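Xyn30D (PDB 4QB6) probably hydrolyses glucuronoxylan in plant cell walls as a family 30 xylanase, and through the CBM35 module described here binds calcium and glucuronic acid-bearing sugars. Local coordinates at residues G37-E43 / M156-T162; L48-E54 / Y65-A70; N90-A96 / W128-Q134. One frame throughout, in Å; residues are numbered along the deposited sequence. Where two conformers were deposited one is given.

All three contacts are antiparallel strand pairings, and each is partly buried. Contacts 1 and 3 belong to one four-stranded sheet, where strands 155-163 and 87-96 are neighbours: contact 1 adds the edge strand 38-41 and contact 3 the other edge strand, 128-137. Both pack apolar side chains on one face, but contact 1 runs into a calcium site, whereas contact 3 ends in an arginine-tryptophan-alanine layer. Contact 2 is a separate two-stranded hairpin farther from the centre, carrying a second calcium that coordinates the bound sugar. The backbone of Met-156 joins contact 2 to contact 1, and Arg-94 of contact 3 forms a salt bridge with Asp-157 of contact 1.

Contact 1: G37-E43 / M156-T162; sequences GTTYEAE and MDNITVT. With CA (calcium ion), chain D.
Gly-37 CA lies 3.2 Å from Val-161 O, and glycine suits the place because a CB on this backbone would probably come too close to that carbonyl. Thr-38 exchanges two backbone bonds with Val-161, and a water links its OG1 to Val-161 O. Thr-39 meets Thr-160 hydroxyl to hydroxyl, OG1 to OG1 at 2.9 Å. In both the oxygen sits anti to the carbonyl carbon (chi1 -57° in Thr-160), which turns the hydroxyls together on the face shared with Glu-41 and Asn-158. With an alanine in place of Thr-160, the Thr-39 hydroxyl would probably lose this mate. On the face of Ile-159 and Val-161, Tyr-40 sets its CB against Ile-159 CG1 and its CE1 3.8 Å from Val-161 CG2, while its OH bonds to Asn-82 N. In the conformer described, Glu-41 OE1 binds a calcium ion. Ala-42, small against Met-156, donates its N to Asp-157 O (3.1 Å) from above the carbonyl plane. Glu-43 grips the calcium with OE1 at 2.5 Å and OE2 at 2.4 Å. Asp-157, in a classic beta bulge with Asn-158 opposite Arg-94, gives the ion its O and, at 2.3 Å, its OD1, leaving OD2 for a salt bridge with Arg-94 NH1; Thr-61 and Gly-64 complete the site. Three carboxylates so close would probably repel one another without calcium, which likely pins the edge strand's end to its neighbour.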
loop_
_atom_site.group_PDB
_atom_site.type_symbol
_atom_site.label_atom_id
_atom_site.label_comp_id
_atom_site.label_asym_id
_atom_site.label_seq_id
_atom_site.Cartn_x
_atom_site.Cartn_y
_atom_site.Cartn_z
ATOM N N GLY A 37 -13.487 -3.938 8.709
ATOM C CA GLY A 37 -12.654 -2.971 7.998
ATOM C C GLY A 37 -13.231 -2.399 6.730
ATOM O O GLY A 37 -14.376 -2.676 6.337
ATOM N N THR A 38 -12.419 -1.578 6.089
ATOM C CA THR A 38 -12.738 -0.988 4.813
ATOM C C THR A 38 -11.567 -1.258 3.874
ATOM O O THR A 38 -10.416 -1.015 4.241
ATOM C CB THR A 38 -12.923 0.537 4.925
ATOM O OG1 THR A 38 -13.932 0.812 5.917
ATOM C CG2 THR A 38 -13.344 1.138 3.613
ATOM N N THR A 39 -11.858 -1.722 2.682
ATOM C CA THR A 39 -10.851 -1.964 1.658
ATOM C C THR A 39 -10.819 -0.797 0.692
ATOM O O THR A 39 -11.866 -0.280 0.261
ATOM C CB THR A 39 -11.095 -3.310 0.944
ATOM O OG1 THR A 39 -10.962 -4.367 1.907
ATOM C CG2 THR A 39 -10.083 -3.572 -0.154
ATOM N N TYR A 40 -9.624 -0.352 0.355
ATOM C CA TYR A 40 -9.372 0.738 -0.587
ATOM C C TYR A 40 -8.483 0.178 -1.679
ATOM O O TYR A 40 -7.369 -0.294 -1.393
ATOM C CB TYR A 40 -8.658 1.880 0.093
ATOM C CG TYR A 40 -9.388 2.475 1.283
ATOM C CD1 TYR A 40 -9.227 1.955 2.542
ATOM C CD2 TYR A 40 -10.296 3.523 1.131
ATOM C CE1 TYR A 40 -9.911 2.470 3.653
ATOM C CE2 TYR A 40 -10.971 4.050 2.215
ATOM C CZ TYR A 40 -10.758 3.539 3.466
ATOM O OH TYR A 40 -11.460 4.060 4.560
ATOM N N GLU A 41 -8.930 0.209 -2.935
ATOM C CA GLU A 41 -8.116 -0.222 -4.071
ATOM C C GLU A 41 -6.892 0.665 -4.271
ATOM O O GLU A 41 -6.933 1.869 -4.103
ATOM C CB GLU A 41 -8.931 -0.192 -5.357
ATOM C CG GLU A 41 -10.040 -1.229 -5.448
ATOM C CD GLU A 41 -9.564 -2.674 -5.286
ATOM O OE1 GLU A 41 -8.341 -2.928 -5.454
ATOM O OE2 GLU A 41 -10.381 -3.580 -4.974
ATOM N N ALA A 42 -5.782 0.071 -4.668
ATOM C CA ALA A 42 -4.589 0.889 -4.955
ATOM C C ALA A 42 -4.731 1.688 -6.231
ATOM O O ALA A 42 -4.120 2.743 -6.361
ATOM C CB ALA A 42 -3.379 -0.022 -5.035
ATOM N N GLU A 43 -5.526 1.180 -7.165
ATOM C CA GLU A 43 -5.578 1.691 -8.521
ATOM C C GLU A 43 -6.588 2.800 -8.726
ATOM O O GLU A 43 -6.512 3.460 -9.780
ATOM C CB GLU A 43 -5.858 0.561 -9.521
ATOM C CG GLU A 43 -7.194 -0.141 -9.358
ATOM C CD GLU A 43 -7.169 -1.316 -8.412
ATOM O OE1 GLU A 43 -8.081 -2.137 -8.456
ATOM O OE2 GLU A 43 -6.231 -1.445 -7.562
ATOM N N MET A 156 1.002 -3.628 -6.014
ATOM C CA MET A 156 0.122 -3.338 -4.891
ATOM C C MET A 156 -1.317 -3.407 -5.318
ATOM O O MET A 156 -1.745 -2.674 -6.223
ATOM C CB MET A 156 0.426 -1.946 -4.331
ATOM C CG MET A 156 -0.311 -1.620 -3.045
ATOM S SD MET A 156 0.029 -2.721 -1.677
ATOM C CE MET A 156 1.713 -2.477 -1.371
ATOM N N ASP A 157 -2.090 -4.285 -4.691
ATOM C CA ASP A 157 -3.489 -4.492 -5.090
ATOM C C ASP A 157 -4.455 -3.592 -4.358
ATOM O O ASP A 157 -5.309 -2.960 -4.988
ATOM C CB ASP A 157 -3.867 -5.960 -4.880
ATOM C CG ASP A 157 -5.224 -6.304 -5.422
ATOM O OD1 ASP A 157 -5.761 -5.590 -6.283
ATOM O OD2 ASP A 157 -5.734 -7.337 -4.953
ATOM N N ASN A 158 -4.350 -3.556 -3.051
ATOM C CA ASN A 158 -5.323 -2.847 -2.205
ATOM C C ASN A 158 -4.766 -2.756 -0.809
ATOM O O ASN A 158 -3.739 -3.403 -0.501
ATOM C CB ASN A 158 -6.732 -3.528 -2.245
ATOM C CG ASN A 158 -6.789 -4.868 -1.559
ATOM O OD1 ASN A 158 -7.414 -5.828 -2.070
ATOM N ND2 ASN A 158 -6.254 -4.944 -0.431
ATOM N N ILE A 159 -5.403 -1.948 0.021
ATOM C CA ILE A 159 -5.215 -1.987 1.463
ATOM C C ILE A 159 -6.542 -2.180 2.150
ATOM O O ILE A 159 -7.619 -1.814 1.615
ATOM C CB ILE A 159 -4.554 -0.727 2.033
ATOM C CG1 ILE A 159 -5.360 0.532 1.691
ATOM C CG2 ILE A 159 -3.132 -0.660 1.552
ATOM C CD1 ILE A 159 -4.860 1.785 2.352
ATOM N N THR A 160 -6.506 -2.800 3.312
ATOM C CA THR A 160 -7.691 -2.889 4.192
ATOM C C THR A 160 -7.322 -2.249 5.489
ATOM O O THR A 160 -6.263 -2.563 6.061
ATOM C CB THR A 160 -8.146 -4.321 4.382
ATOM O OG1 THR A 160 -8.421 -4.903 3.108
ATOM C CG2 THR A 160 -9.395 -4.405 5.255
ATOM N N VAL A 161 -8.161 -1.371 6.003
ATOM C CA VAL A 161 -7.900 -0.632 7.243
ATOM C C VAL A 161 -8.951 -1.056 8.244
ATOM O O VAL A 161 -10.158 -1.008 7.949
ATOM C CB VAL A 161 -7.999 0.882 6.999
ATOM C CG1 VAL A 161 -7.713 1.656 8.270
ATOM C CG2 VAL A 161 -7.040 1.288 5.880
ATOM N N THR A 162 -8.508 -1.411 9.432
ATOM C CA THR A 162 -9.367 -1.935 10.491
ATOM C C THR A 162 -8.901 -1.282 11.788
ATOM O O THR A 162 -7.718 -1.009 11.986
ATOM C CB THR A 162 -9.240 -3.479 10.527
ATOM O OG1 THR A 162 -9.605 -4.014 9.230
ATOM C CG2 THR A 162 -10.096 -4.101 11.615
HETATM CA CA CA D . -6.832 -3.712 -6.940
HETATM O O HOH W 1 -12.021 1.026 8.375
#

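Contact 2: L48-E54 / Y65-A70; sequences LTDAVVE and YVNFNA. With CA (calcium ion), chain C; GCU (alpha-D-glucopyranuronic acid), chain B.
Asn-67 and Glu-54 meet beside the calcium of the module's glucuronic acid site. The Asn-67 amide does two tasks: OD1 binds the ion at 2.4 Å, while ND2 donates to Glu-54 OE1 at 2.9 Å. Its CG lies opposite the backbone N (chi1 180°), carrying the amide out to both partners. The metal's shell also takes Phe-68 O at 2.4 Å, two waters, Glu-152, and O4 and O6A of the glucuronic acid, a sugar that Asn-155, Arg-102 and Tyr-57 bond as well; the metal thus helps bind the sugar. Asparagine suits this place: one short amide offers the metal an oxygen and a carboxylate an N-H.

Glu-54 is thus second-shell here, although in another structure of this protein it contacts glucuronate itself. In the conformer described, the N-H reaches OE1 from 37° above the carboxylate plane, and the carboxylate and amide planes stand 63° apart. These two contacts should keep the amide from flipping. A water joins Glu-54 OE2 to Asn-69 ND2.

Val-52 and Asn-67 form a hydrogen-bonded pair, Asn-67 N to Val-52 O at 2.8 Å, and Glu-54 pairs likewise with Tyr-65, whose ring carries Glu-54 O over one face. Tyr-65 OH bonds to the N of Tyr-57. On the side of Ala-51, Val-66 and Phe-68 the hairpin is apolar, Ala-51 CB lying 3.8 Å from Val-66 CG1.

That side rests on strand 72-83, Val-66 and Phe-68 touching Ile-76; Phe-68 also reaches strand 140-149, Val-66 bonds through its backbone to strand 155-163, and Leu-48 of strand 46-49 meets Val-66 from the adjoining sheet.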
loop_
_atom_site.group_PDB
_atom_site.type_symbol
_atom_site.label_atom_id
_atom_site.label_comp_id
_atom_site.label_asym_id
_atom_site.label_seq_id
_atom_site.Cartn_x
_atom_site.Cartn_y
_atom_site.Cartn_z
ATOM N N LEU A 48 -0.880 8.638 -8.064
ATOM C CA LEU A 48 0.293 7.830 -8.375
ATOM C C LEU A 48 1.436 8.692 -8.811
ATOM O O LEU A 48 1.213 9.671 -9.571
ATOM C CB LEU A 48 -0.042 6.836 -9.485
ATOM C CG LEU A 48 -1.241 5.932 -9.202
ATOM C CD1 LEU A 48 -1.453 4.933 -10.318
ATOM C CD2 LEU A 48 -1.032 5.181 -7.875
ATOM N N THR A 49 2.638 8.371 -8.378
ATOM C CA THR A 49 3.862 9.068 -8.798
ATOM C C THR A 49 4.820 8.031 -9.326
ATOM O O THR A 49 5.226 7.123 -8.604
ATOM C CB THR A 49 4.498 9.813 -7.622
ATOM O OG1 THR A 49 3.540 10.729 -7.077
ATOM C CG2 THR A 49 5.720 10.613 -8.076
ATOM N N ASP A 50 5.176 8.125 -10.606
ATOM C CA ASP A 50 6.053 7.138 -11.234
ATOM C C ASP A 50 5.582 5.701 -10.937
ATOM O O ASP A 50 6.381 4.823 -10.606
ATOM C CB ASP A 50 7.521 7.335 -10.824
ATOM C CG ASP A 50 8.137 8.574 -11.458
ATOM O OD1 ASP A 50 8.061 8.726 -12.697
ATOM O OD2 ASP A 50 8.753 9.349 -10.710
ATOM N N ALA A 51 4.294 5.500 -11.145
ATOM C CA ALA A 51 3.630 4.208 -10.879
ATOM C C ALA A 51 2.434 4.163 -11.783
ATOM O O ALA A 51 1.853 5.227 -12.061
ATOM C CB ALA A 51 3.216 4.090 -9.423
ATOM N N VAL A 52 2.051 2.981 -12.227
ATOM C CA VAL A 52 1.003 2.819 -13.218
ATOM C C VAL A 52 0.057 1.697 -12.843
ATOM O O VAL A 52 0.431 0.750 -12.153
ATOM C CB VAL A 52 1.589 2.552 -14.622
ATOM C CG1 VAL A 52 2.400 3.756 -15.115
ATOM C CG2 VAL A 52 2.428 1.300 -14.662
ATOM N N VAL A 53 -1.181 1.791 -13.285
ATOM C CA VAL A 53 -2.153 0.740 -13.119
ATOM C C VAL A 53 -1.945 -0.330 -14.178
ATOM O O VAL A 53 -1.783 -0.006 -15.372
ATOM C CB VAL A 53 -3.590 1.302 -13.210
ATOM C CG1 VAL A 53 -4.616 0.184 -13.083
ATOM C CG2 VAL A 53 -3.809 2.325 -12.119
ATOM N N GLU A 54 -1.979 -1.592 -13.762
ATOM C CA GLU A 54 -1.854 -2.696 -14.684
ATOM C C GLU A 54 -2.756 -3.832 -14.316
ATOM O O GLU A 54 -3.406 -3.853 -13.252
ATOM C CB GLU A 54 -0.405 -3.167 -14.769
ATOM C CG GLU A 54 0.490 -2.100 -15.410
ATOM C CD GLU A 54 1.938 -2.492 -15.516
ATOM O OE1 GLU A 54 2.361 -3.312 -14.666
ATOM O OE2 GLU A 54 2.638 -1.926 -16.424
ATOM N N TYR A 65 -4.094 -3.418 -10.363
ATOM C CA TYR A 65 -3.142 -3.218 -9.277
ATOM C C TYR A 65 -2.186 -2.150 -9.726
ATOM O O TYR A 65 -2.182 -1.746 -10.897
ATOM C CB TYR A 65 -2.414 -4.526 -8.902
ATOM C CG TYR A 65 -1.698 -5.161 -10.056
ATOM C CD1 TYR A 65 -0.413 -4.794 -10.399
ATOM C CD2 TYR A 65 -2.309 -6.149 -10.828
ATOM C CE1 TYR A 65 0.231 -5.339 -11.483
ATOM C CE2 TYR A 65 -1.676 -6.721 -11.904
ATOM C CZ TYR A 65 -0.394 -6.317 -12.228
ATOM O OH TYR A 65 0.212 -6.894 -13.327
ATOM N N VAL A 66 -1.354 -1.686 -8.801
ATOM C CA VAL A 66 -0.370 -0.638 -9.141
ATOM C C VAL A 66 1.019 -1.246 -9.208
ATOM O O VAL A 66 1.433 -1.985 -8.295
ATOM C CB VAL A 66 -0.425 0.506 -8.139
ATOM C CG1 VAL A 66 0.714 1.484 -8.392
ATOM C CG2 VAL A 66 -1.770 1.196 -8.224
ATOM N N ASN A 67 1.744 -0.906 -10.263
ATOM C CA ASN A 67 3.107 -1.274 -10.447
ATOM C C ASN A 67 3.972 -0.044 -10.211
ATOM O O ASN A 67 3.837 0.959 -10.927
ATOM C CB ASN A 67 3.254 -1.797 -11.884
ATOM C CG ASN A 67 4.646 -2.207 -12.202
ATOM O OD1 ASN A 67 5.543 -2.008 -11.413
ATOM N ND2 ASN A 67 4.859 -2.765 -13.385
ATOM N N PHE A 68 4.808 -0.049 -9.172
ATOM C CA PHE A 68 5.793 1.033 -8.974
ATOM C C PHE A 68 6.837 0.940 -10.056
ATOM O O PHE A 68 7.363 -0.115 -10.294
ATOM C CB PHE A 68 6.495 0.895 -7.614
ATOM C CG PHE A 68 5.606 0.997 -6.389
ATOM C CD1 PHE A 68 5.388 2.225 -5.760
ATOM C CD2 PHE A 68 5.061 -0.152 -5.806
ATOM C CE1 PHE A 68 4.671 2.284 -4.596
ATOM C CE2 PHE A 68 4.327 -0.053 -4.638
ATOM C CZ PHE A 68 4.116 1.158 -4.049
ATOM N N ASN A 69 7.185 2.053 -10.685
ATOM C CA ASN A 69 8.210 1.967 -11.734
ATOM C C ASN A 69 9.597 2.376 -11.359
ATOM O O ASN A 69 10.566 1.868 -11.949
ATOM C CB ASN A 69 7.785 2.754 -12.949
ATOM C CG ASN A 69 6.572 2.156 -13.606
ATOM O OD1 ASN A 69 5.581 2.831 -13.776
ATOM N ND2 ASN A 69 6.622 0.854 -13.884
ATOM N N ALA A 70 9.743 3.248 -10.391
ATOM C CA ALA A 70 11.062 3.786 -10.026
ATOM C C ALA A 70 11.581 3.143 -8.766
ATOM O O ALA A 70 10.830 2.907 -7.790
ATOM C CB ALA A 70 11.011 5.285 -9.849
HETATM CA CA CA C . 7.678 -2.472 -10.525
HETATM C C1 GCU B . 8.178 -7.309 -13.942
HETATM C C2 GCU B . 6.694 -7.418 -13.708
HETATM C C3 GCU B . 6.132 -6.176 -13.053
HETATM C C4 GCU B . 6.984 -5.833 -11.760
HETATM C C5 GCU B . 8.435 -5.683 -12.174
HETATM C C6 GCU B . 9.328 -5.362 -11.047
HETATM O O2 GCU B . 6.021 -7.764 -14.946
HETATM O O3 GCU B . 4.767 -6.284 -12.661
HETATM O O4 GCU B . 6.539 -4.555 -11.258
HETATM O O5 GCU B . 8.804 -6.934 -12.715
HETATM O O6A GCU B . 9.085 -4.358 -10.362
HETATM O O6B GCU B . 10.289 -6.080 -10.804
HETATM O O HOH W 2 5.119 -0.644 -16.073
HETATM O O HOH W 3 6.147 -2.859 -8.639
HETATM O O HOH W 4 8.233 -2.154 -12.847
#

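Contact 3: N90-A96 / W128-Q134; sequences NVKFRYA and WGEKTIQ
Trp-128 is held between Arg-94 and Ala-96. The arginine guanidinium lies nearly flat against the indole, their planes 15° apart, with NH1 3.7 Å from Trp-128 CG and the Trp-128 CB sitting over the centre of the guanidinium, 3.5 Å from Arg-94 CZ. On the opposite indole face the methyl of Ala-96 makes a CH-pi contact, CB 3.9 Å from the centroid of the six-membered ring, a fit its small size allows. The extended Arg-94 chain, its CG trans to the backbone N (chi1 -174°), carries the guanidinium to Asp-157 and Gly-59, and Trp-128 NE1 bonds to Pro-58 O. A water bridges Arg-94 NE, at the guanidinium edge, to Glu-130 OE2.

Farther along the same face Lys-92 crosses Glu-130, aliphatic carbons against carboxylate: CD is 3.5 Å from Glu-130 OE1, whereas NZ stays 4.0 Å from that oxygen, too far for a salt bridge. These long polar chains suit a face turned to solvent.

The other face is mostly apolar. Ile-133 CD1 meets the Phe-93 ring edge in plane, 3.7 Å from CE1, and Val-91 CB packs on Ile-133 CG1. Tyr-95 lays CE1 against Lys-131 CB, and its OH bonds to Thr-120 O. The ammonium of Lys-131 bends away to Glu-117 and to the ring of Phe-119.

Backbone bonds in alternate pairs, such as Phe-93 N to Lys-131 O at 2.8 Å, tie the strands. Phe-93 and Ile-133 both reach Ile-106 of the facing five-stranded sheet, so the two sheets form the beta-sandwich typical of CBM6- and CBM35-type modules.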
loop_
_atom_site.group_PDB
_atom_site.type_symbol
_atom_site.label_atom_id
_atom_site.label_comp_id
_atom_site.label_asym_id
_atom_site.label_seq_id
_atom_site.Cartn_x
_atom_site.Cartn_y
_atom_site.Cartn_z
ATOM N N ASN A 90 -4.937 -1.364 12.024
ATOM C CA ASN A 90 -4.300 -2.427 11.244
ATOM C C ASN A 90 -4.467 -2.104 9.783
ATOM O O ASN A 90 -5.599 -1.977 9.306
ATOM C CB ASN A 90 -4.951 -3.773 11.540
ATOM C CG ASN A 90 -4.733 -4.231 12.950
ATOM O OD1 ASN A 90 -3.765 -3.888 13.578
ATOM N ND2 ASN A 90 -5.674 -5.016 13.473
ATOM N N VAL A 91 -3.380 -1.858 9.069
ATOM C CA VAL A 91 -3.409 -1.602 7.642
ATOM C C VAL A 91 -2.821 -2.817 6.960
ATOM O O VAL A 91 -1.635 -3.128 7.162
ATOM C CB VAL A 91 -2.656 -0.314 7.255
ATOM C CG1 VAL A 91 -2.690 -0.117 5.760
ATOM C CG2 VAL A 91 -3.249 0.892 7.984
ATOM N N LYS A 92 -3.640 -3.523 6.217
ATOM C CA LYS A 92 -3.277 -4.776 5.583
ATOM C C LYS A 92 -3.142 -4.578 4.100
ATOM O O LYS A 92 -4.116 -4.282 3.410
ATOM C CB LYS A 92 -4.312 -5.845 5.921
ATOM C CG LYS A 92 -4.025 -7.199 5.275
ATOM C CD LYS A 92 -4.993 -8.274 5.751
ATOM C CE LYS A 92 -6.419 -7.994 5.381
ATOM N NZ LYS A 92 -7.298 -9.077 5.925
ATOM N N PHE A 93 -1.930 -4.705 3.587
ATOM C CA PHE A 93 -1.616 -4.569 2.179
ATOM C C PHE A 93 -1.757 -5.901 1.496
ATOM O O PHE A 93 -1.222 -6.895 2.011
ATOM C CB PHE A 93 -0.149 -4.126 2.001
ATOM C CG PHE A 93 0.178 -2.805 2.629
ATOM C CD1 PHE A 93 0.595 -2.725 3.949
ATOM C CD2 PHE A 93 0.060 -1.626 1.910
ATOM C CE1 PHE A 93 0.903 -1.511 4.504
ATOM C CE2 PHE A 93 0.348 -0.414 2.499
ATOM C CZ PHE A 93 0.762 -0.365 3.799
ATOM N N ARG A 94 -2.435 -5.968 0.370
ATOM C CA ARG A 94 -2.464 -7.160 -0.487
ATOM C C ARG A 94 -1.566 -6.844 -1.660
ATOM O O ARG A 94 -1.787 -5.846 -2.372
ATOM C CB ARG A 94 -3.870 -7.508 -0.940
ATOM C CG ARG A 94 -3.938 -8.838 -1.703
ATOM C CD ARG A 94 -5.376 -9.290 -1.877
ATOM N NE ARG A 94 -5.500 -10.661 -2.419
ATOM C CZ ARG A 94 -5.694 -10.947 -3.683
ATOM N NH1 ARG A 94 -5.717 -10.010 -4.596
ATOM N NH2 ARG A 94 -5.838 -12.215 -4.078
ATOM N N TYR A 95 -0.539 -7.667 -1.870
ATOM C CA TYR A 95 0.548 -7.349 -2.800
ATOM C C TYR A 95 1.171 -8.586 -3.374
ATOM O O TYR A 95 1.011 -9.676 -2.811
ATOM C CB TYR A 95 1.636 -6.506 -2.079
ATOM C CG TYR A 95 2.495 -7.309 -1.128
ATOM C CD1 TYR A 95 2.086 -7.595 0.172
ATOM C CD2 TYR A 95 3.723 -7.810 -1.533
ATOM C CE1 TYR A 95 2.871 -8.354 1.014
ATOM C CE2 TYR A 95 4.509 -8.557 -0.689
ATOM C CZ TYR A 95 4.070 -8.843 0.567
ATOM O OH TYR A 95 4.861 -9.592 1.445
ATOM N N ALA A 96 1.924 -8.430 -4.454
ATOM C CA ALA A 96 2.664 -9.541 -5.042
ATOM C C ALA A 96 4.084 -9.112 -5.230
ATOM O O ALA A 96 4.372 -7.955 -5.557
ATOM C CB ALA A 96 2.028 -9.961 -6.355
ATOM N N TRP A 128 -0.587 -13.403 -4.414
ATOM C CA TRP A 128 -0.968 -12.212 -3.674
ATOM C C TRP A 128 -0.931 -12.521 -2.205
ATOM O O TRP A 128 -1.749 -13.305 -1.706
ATOM C CB TRP A 128 -2.349 -11.744 -4.113
ATOM C CG TRP A 128 -2.378 -11.377 -5.556
ATOM C CD1 TRP A 128 -2.723 -12.188 -6.589
ATOM C CD2 TRP A 128 -1.974 -10.128 -6.147
ATOM N NE1 TRP A 128 -2.591 -11.509 -7.777
ATOM C CE2 TRP A 128 -2.147 -10.236 -7.534
ATOM C CE3 TRP A 128 -1.518 -8.909 -5.622
ATOM C CZ2 TRP A 128 -1.838 -9.203 -8.403
ATOM C CZ3 TRP A 128 -1.196 -7.901 -6.490
ATOM C CH2 TRP A 128 -1.394 -8.039 -7.847
ATOM N N GLY A 129 0.045 -11.958 -1.516
ATOM C CA GLY A 129 0.188 -12.111 -0.086
ATOM C C GLY A 129 -0.314 -10.908 0.656
ATOM O O GLY A 129 -0.784 -9.925 0.070
ATOM N N GLU A 130 -0.204 -10.955 1.960
ATOM C CA GLU A 130 -0.669 -9.897 2.839
ATOM C C GLU A 130 0.402 -9.509 3.815
ATOM O O GLU A 130 1.194 -10.355 4.274
ATOM C CB GLU A 130 -1.954 -10.342 3.574
ATOM C CG GLU A 130 -3.133 -10.475 2.610
ATOM C CD GLU A 130 -4.453 -10.932 3.211
ATOM O OE1 GLU A 130 -4.449 -11.470 4.331
ATOM O OE2 GLU A 130 -5.482 -10.769 2.512
ATOM N N LYS A 131 0.432 -8.240 4.145
ATOM C CA LYS A 131 1.298 -7.732 5.196
ATOM C C LYS A 131 0.522 -6.730 5.967
ATOM O O LYS A 131 -0.113 -5.829 5.371
ATOM C CB LYS A 131 2.508 -7.067 4.600
ATOM C CG LYS A 131 3.355 -6.339 5.621
ATOM C CD LYS A 131 4.497 -5.620 4.938
ATOM C CE LYS A 131 5.081 -4.560 5.831
ATOM N NZ LYS A 131 5.848 -5.173 6.923
ATOM N N THR A 132 0.548 -6.815 7.289
ATOM C CA THR A 132 -0.196 -5.881 8.143
ATOM C C THR A 132 0.738 -5.060 8.964
ATOM O O THR A 132 1.690 -5.607 9.561
ATOM C CB THR A 132 -1.160 -6.647 9.065
ATOM O OG1 THR A 132 -2.094 -7.361 8.264
ATOM C CG2 THR A 132 -1.960 -5.713 9.951
ATOM N N ILE A 133 0.531 -3.752 8.968
ATOM C CA ILE A 133 1.246 -2.849 9.853
ATOM C C ILE A 133 0.239 -2.264 10.843
ATOM O O ILE A 133 -0.975 -2.229 10.582
ATOM C CB ILE A 133 1.945 -1.725 9.089
ATOM C CG1 ILE A 133 0.950 -0.848 8.354
ATOM C CG2 ILE A 133 2.966 -2.271 8.094
ATOM C CD1 ILE A 133 1.530 0.355 7.632
ATOM N N GLN A 134 0.708 -1.844 12.011
ATOM C CA GLN A 134 -0.120 -1.127 12.970
ATOM C C GLN A 134 0.368 0.300 13.080
ATOM O O GLN A 134 1.475 0.508 13.529
ATOM C CB GLN A 134 -0.038 -1.813 14.329
ATOM C CG GLN A 134 -0.321 -3.298 14.271
ATOM C CD GLN A 134 0.049 -4.010 15.561
ATOM O OE1 GLN A 134 0.839 -4.950 15.549
ATOM N NE2 GLN A 134 -0.502 -3.558 16.666
HETATM O O HOH W 5 -5.378 -12.217 0.031
HETATM O O HOH W 6 3.307 -11.887 2.280
#